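Local coordinates for protein DNA polymerase sliding clamp (Archaeoglobus fulgidus, PDB 1RWZ) that forms a ring of three identical subunits around DNA and probably tethers DNA polymerase and other proteins to it during replication, at residues M1-M6 and L86-V91; F29-L34 and Y59-E64. One frame throughout, in Å; residues are numbered along the deposited sequence.

Contact 1. Residues M1-M6 and L86-V91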
# COMPACT_ATOMS: atom_id res chain seq x y z
N MET A 1 3.28 -2.82 42.62
CA MET A 1 3.47 -3.26 41.21
C MET A 1 2.26 -2.93 40.35
O MET A 1 1.14 -2.81 40.83
CB MET A 1 3.71 -4.77 41.14
CG MET A 1 3.78 -5.31 39.71
SD MET A 1 3.54 -7.09 39.55
CE MET A 1 5.24 -7.65 39.37
N ILE A 2 2.51 -2.79 39.05
CA ILE A 2 1.47 -2.52 38.07
C ILE A 2 1.50 -3.69 37.11
O ILE A 2 2.56 -4.08 36.62
CB ILE A 2 1.77 -1.23 37.27
CG1 ILE A 2 1.61 -0.01 38.17
CG2 ILE A 2 0.85 -1.15 36.06
CD1 ILE A 2 2.05 1.28 37.52
N ASP A 3 0.33 -4.28 36.84
CA ASP A 3 0.25 -5.39 35.91
C ASP A 3 -1.10 -5.32 35.23
O ASP A 3 -2.13 -5.60 35.84
CB ASP A 3 0.42 -6.72 36.64
CG ASP A 3 0.37 -7.91 35.71
OD1 ASP A 3 0.62 -7.73 34.50
OD2 ASP A 3 0.07 -9.03 36.18
N VAL A 4 -1.09 -4.94 33.96
CA VAL A 4 -2.32 -4.81 33.20
C VAL A 4 -2.23 -5.54 31.87
O VAL A 4 -1.15 -5.74 31.33
CB VAL A 4 -2.67 -3.32 32.94
CG1 VAL A 4 -2.70 -2.56 34.25
CG2 VAL A 4 -1.64 -2.70 31.99
N ILE A 5 -3.38 -5.94 31.34
CA ILE A 5 -3.44 -6.62 30.06
C ILE A 5 -4.49 -5.90 29.23
O ILE A 5 -5.61 -5.66 29.69
CB ILE A 5 -3.80 -8.11 30.23
CG1 ILE A 5 -2.69 -8.81 31.02
CG2 ILE A 5 -3.96 -8.77 28.86
CD1 ILE A 5 -2.88 -10.32 31.20
N MET A 6 -4.12 -5.55 28.00
CA MET A 6 -5.00 -4.81 27.10
C MET A 6 -4.83 -5.33 25.68
O MET A 6 -3.86 -6.01 25.38
CB MET A 6 -4.61 -3.33 27.15
CG MET A 6 -3.20 -3.07 26.62
SD MET A 6 -2.44 -1.57 27.29
CE MET A 6 -3.50 -0.35 26.61
N LEU A 86 -2.61 -9.73 22.53
CA LEU A 86 -2.99 -9.24 23.85
C LEU A 86 -1.65 -8.77 24.38
O LEU A 86 -0.64 -9.47 24.23
CB LEU A 86 -3.55 -10.34 24.76
CG LEU A 86 -5.06 -10.59 24.73
CD1 LEU A 86 -5.42 -11.50 25.90
CD2 LEU A 86 -5.82 -9.28 24.84
N VAL A 87 -1.62 -7.60 25.00
CA VAL A 87 -0.37 -7.07 25.52
C VAL A 87 -0.43 -6.87 27.02
O VAL A 87 -1.41 -6.34 27.55
CB VAL A 87 -0.03 -5.71 24.88
CG1 VAL A 87 1.38 -5.29 25.28
CG2 VAL A 87 -0.17 -5.80 23.37
N GLU A 88 0.62 -7.30 27.72
CA GLU A 88 0.69 -7.14 29.16
C GLU A 88 1.76 -6.09 29.48
O GLU A 88 2.86 -6.12 28.92
CB GLU A 88 1.03 -8.47 29.84
CG GLU A 88 1.16 -8.39 31.36
CD GLU A 88 1.31 -9.75 32.02
OE1 GLU A 88 1.81 -10.68 31.35
OE2 GLU A 88 0.94 -9.90 33.20
N LEU A 89 1.42 -5.15 30.35
CA LEU A 89 2.36 -4.11 30.76
C LEU A 89 2.65 -4.36 32.22
O LEU A 89 1.73 -4.52 33.03
CB LEU A 89 1.75 -2.72 30.59
CG LEU A 89 1.29 -2.31 29.19
CD1 LEU A 89 0.72 -0.89 29.24
CD2 LEU A 89 2.45 -2.38 28.22
N ILE A 90 3.93 -4.39 32.57
CA ILE A 90 4.32 -4.62 33.95
C ILE A 90 5.37 -3.63 34.43
O ILE A 90 6.33 -3.33 33.71
CB ILE A 90 4.92 -6.04 34.14
CG1 ILE A 90 3.89 -7.11 33.73
CG2 ILE A 90 5.34 -6.24 35.59
CD1 ILE A 90 4.46 -8.52 33.75
N VAL A 91 5.17 -3.11 35.63
CA VAL A 91 6.13 -2.20 36.25
C VAL A 91 6.29 -2.73 37.66
O VAL A 91 5.41 -2.57 38.51
CB VAL A 91 5.61 -0.75 36.31
CG1 VAL A 91 6.64 0.15 36.99
CG2 VAL A 91 5.33 -0.23 34.91
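The carboxylates of Asp-3 and Glu-88 meet nearly coplanar, their planes 27° apart, with Asp-3 OD1 2.5 Å from Glu-88 OE2. CG1 of Ile-90 lies over one face of the Asp-3 carboxylate, 3.4 Å from OD1, while Glu-88 OE2 comes in close to its plane. The Glu-88 side chain, with CG anti to the backbone N (chi1 179°) and extended from there, reaches past its own cross-strand partner, Ile-5, to the aspartate. On the way its CG packs against Ile-5 CG1 at 3.9 Å. Apolar contacts flank the acids, Met-1 CE against Ile-90 CG2 and Ile-5 CG2 near Leu-86 CD1.

The other face is entirely apolar. Val-4 CG2, set between its own backbone N and carbonyl carbon, presses on Leu-89 CB at 3.7 Å. Met-6, bent at its last torsion, brings SD to within 3.8 Å of Leu-89 CD1, and the branched side chains of Ile-2 and Val-91 meet at their CB atoms. Phe-56 covers Val-4 and Met-6, whereas Val-99 of the next strand, 96-101, backs Val-87 and Leu-89.

Between the two faces, antiparallel strands 2-6 and 86-91 are joined by six backbone hydrogen bonds, made in the pairs Ile-2/Val-91, Val-4/Leu-89 and Met-6/Val-87. The bond from Val-87 N to Met-6 O is short (2.8 Å) and almost straight.

On these two strands the chemistry separates a buried apolar face from a more open one that carries an acid pair. Oxygens as close as those of Asp-3 and Glu-88 suggest that one acid keeps a proton. The nearness of the second acid would probably raise the pKa of one of them, and the long, weak ion pair of Glu-88 OE1 with Lys-100 would offset this only in part.

Contact 2. Residues F29-L34 and Y59-E64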
# COMPACT_ATOMS: atom_id res chain seq x y z
N PHE A 29 -1.38 5.51 36.44
CA PHE A 29 -2.17 4.31 36.63
C PHE A 29 -2.96 4.57 37.89
O PHE A 29 -2.44 4.46 39.01
CB PHE A 29 -1.28 3.07 36.79
CG PHE A 29 -0.68 2.60 35.50
CD1 PHE A 29 0.49 3.18 35.00
CD2 PHE A 29 -1.30 1.61 34.75
CE1 PHE A 29 1.02 2.77 33.78
CE2 PHE A 29 -0.78 1.20 33.53
CZ PHE A 29 0.39 1.78 33.04
N LEU A 30 -4.21 4.96 37.71
CA LEU A 30 -5.10 5.29 38.82
C LEU A 30 -6.04 4.14 39.14
O LEU A 30 -6.18 3.21 38.35
CB LEU A 30 -5.92 6.54 38.47
CG LEU A 30 -5.13 7.72 37.90
CD1 LEU A 30 -6.11 8.81 37.50
CD2 LEU A 30 -4.14 8.23 38.93
N GLU A 31 -6.68 4.20 40.30
CA GLU A 31 -7.60 3.14 40.68
C GLU A 31 -8.70 2.99 39.63
O GLU A 31 -9.14 1.88 39.33
CB GLU A 31 -8.22 3.44 42.04
CG GLU A 31 -7.24 3.35 43.20
CD GLU A 31 -6.71 1.93 43.42
OE1 GLU A 31 -5.78 1.77 44.24
OE2 GLU A 31 -7.22 0.98 42.79
N LYS A 32 -9.12 4.12 39.05
CA LYS A 32 -10.19 4.12 38.05
C LYS A 32 -9.73 3.77 36.64
O LYS A 32 -10.55 3.50 35.76
CB LYS A 32 -10.87 5.50 38.04
CG LYS A 32 -10.02 6.62 37.44
CD LYS A 32 -10.06 7.89 38.28
CE LYS A 32 -8.98 7.90 39.37
NZ LYS A 32 -9.07 6.77 40.34
N GLY A 33 -8.41 3.76 36.41
CA GLY A 33 -7.90 3.43 35.10
C GLY A 33 -6.67 4.24 34.71
O GLY A 33 -6.07 4.91 35.55
N LEU A 34 -6.29 4.16 33.44
CA LEU A 34 -5.12 4.88 32.94
C LEU A 34 -5.47 6.29 32.47
O LEU A 34 -6.50 6.51 31.83
CB LEU A 34 -4.48 4.08 31.80
CG LEU A 34 -3.22 4.63 31.12
CD1 LEU A 34 -2.47 3.47 30.47
CD2 LEU A 34 -3.58 5.69 30.09
N TYR A 59 -6.57 -5.52 35.11
CA TYR A 59 -6.06 -4.24 35.61
C TYR A 59 -5.75 -4.41 37.09
O TYR A 59 -6.62 -4.24 37.95
CB TYR A 59 -7.10 -3.13 35.41
CG TYR A 59 -6.56 -1.73 35.66
CD1 TYR A 59 -5.80 -1.08 34.68
CD2 TYR A 59 -6.76 -1.08 36.87
CE1 TYR A 59 -5.26 0.19 34.92
CE2 TYR A 59 -6.23 0.18 37.12
CZ TYR A 59 -5.48 0.81 36.13
OH TYR A 59 -4.94 2.06 36.37
N ASN A 60 -4.50 -4.76 37.39
CA ASN A 60 -4.07 -4.97 38.77
C ASN A 60 -2.96 -4.02 39.19
O ASN A 60 -1.83 -4.14 38.73
CB ASN A 60 -3.57 -6.40 38.98
CG ASN A 60 -4.64 -7.43 38.70
OD1 ASN A 60 -5.79 -7.26 39.08
ND2 ASN A 60 -4.25 -8.53 38.06
N ILE A 61 -3.29 -3.08 40.07
CA ILE A 61 -2.30 -2.15 40.57
C ILE A 61 -2.34 -2.16 42.10
O ILE A 61 -3.39 -2.40 42.69
CB ILE A 61 -2.55 -0.70 40.09
CG1 ILE A 61 -3.87 -0.17 40.68
CG2 ILE A 61 -2.58 -0.64 38.58
CD1 ILE A 61 -4.07 1.31 40.47
N ASP A 62 -1.19 -1.92 42.72
CA ASP A 62 -1.13 -1.87 44.17
C ASP A 62 -1.58 -0.47 44.56
O ASP A 62 -2.72 -0.27 44.98
CB ASP A 62 0.29 -2.15 44.65
CG ASP A 62 0.66 -3.62 44.56
OD1 ASP A 62 1.87 -3.94 44.56
OD2 ASP A 62 -0.27 -4.45 44.49
N GLU A 63 -0.69 0.50 44.41
CA GLU A 63 -1.03 1.88 44.72
C GLU A 63 -1.06 2.64 43.40
O GLU A 63 -0.52 2.16 42.40
CB GLU A 63 0.02 2.51 45.65
CG GLU A 63 1.39 2.73 45.02
CD GLU A 63 2.20 1.46 44.87
OE1 GLU A 63 3.30 1.52 44.28
OE2 GLU A 63 1.75 0.39 45.35
N GLU A 64 -1.70 3.80 43.38
CA GLU A 64 -1.75 4.59 42.16
C GLU A 64 -0.32 5.02 41.87
O GLU A 64 0.39 5.47 42.78
CB GLU A 64 -2.65 5.81 42.33
CG GLU A 64 -4.08 5.47 42.70
CD GLU A 64 -5.02 6.64 42.55
OE1 GLU A 64 -4.64 7.76 42.96
OE2 GLU A 64 -6.14 6.46 42.02
O HOH W 1 -5.25 -0.79 44.45
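Every carbon of the Glu-64 side chain, from CB to CD, meets the end of strand 24-30 or the turn that follows it. CB stands 3.6 Å from Phe-29 O, CG packs against Glu-31 CG, where the two side chains cross at about a right angle, and CD lies beside Leu-30 CA. At the tip OE1 faces Leu-30 CD2, while OE2 receives the N-H of Glu-31 at 2.9 Å, nearly straight (176°), on its anti side and 18° out of the carboxylate plane. Lys-32 NZ adds a weak salt bridge to the same OE2 at 3.4 Å.

Tyr-59 reaches the same turn separately. With CG anti to the backbone N (chi1 -169°), its ring projects toward the turn and brings OH to a lone pair of Leu-30 O, in the carbonyl plane, at 2.6 Å. Ile-61 CD1 approaches the same oxygen at 3.5 Å, and the Tyr-59 and Phe-29 rings touch obliquely.

Leu-30 O also accepts the N-H of Gly-33, which closes the type I turn, so two donors share that carbonyl. The hairpin end is thus held through its backbone: the tyrosine hydroxyl grips a carbonyl and the glutamate an amide N-H, while the lysine probably offsets part of the carboxylate's charge.

Both contacts lie in the N-terminal domain, and strand 2-7 of contact 1 is the neighbour of strand 58-61 of contact 2 in one sheet. They meet directly: Asp-3 N probably bonds to Asn-60 O at 2.9 Å, Val-4 CG1 packs on Tyr-59 CD1, and Ile-2 CD1 on Phe-29 CD1. Contact 1 is the more buried, with half of its touching residues enclosed, and it rests on regular strand pairing within that sheet. Contact 2 has the larger share of exposed residues and ties the end of a hairpin of a second sheet to the edge strand and following loop, mainly by individual side-chain-to-backbone bonds.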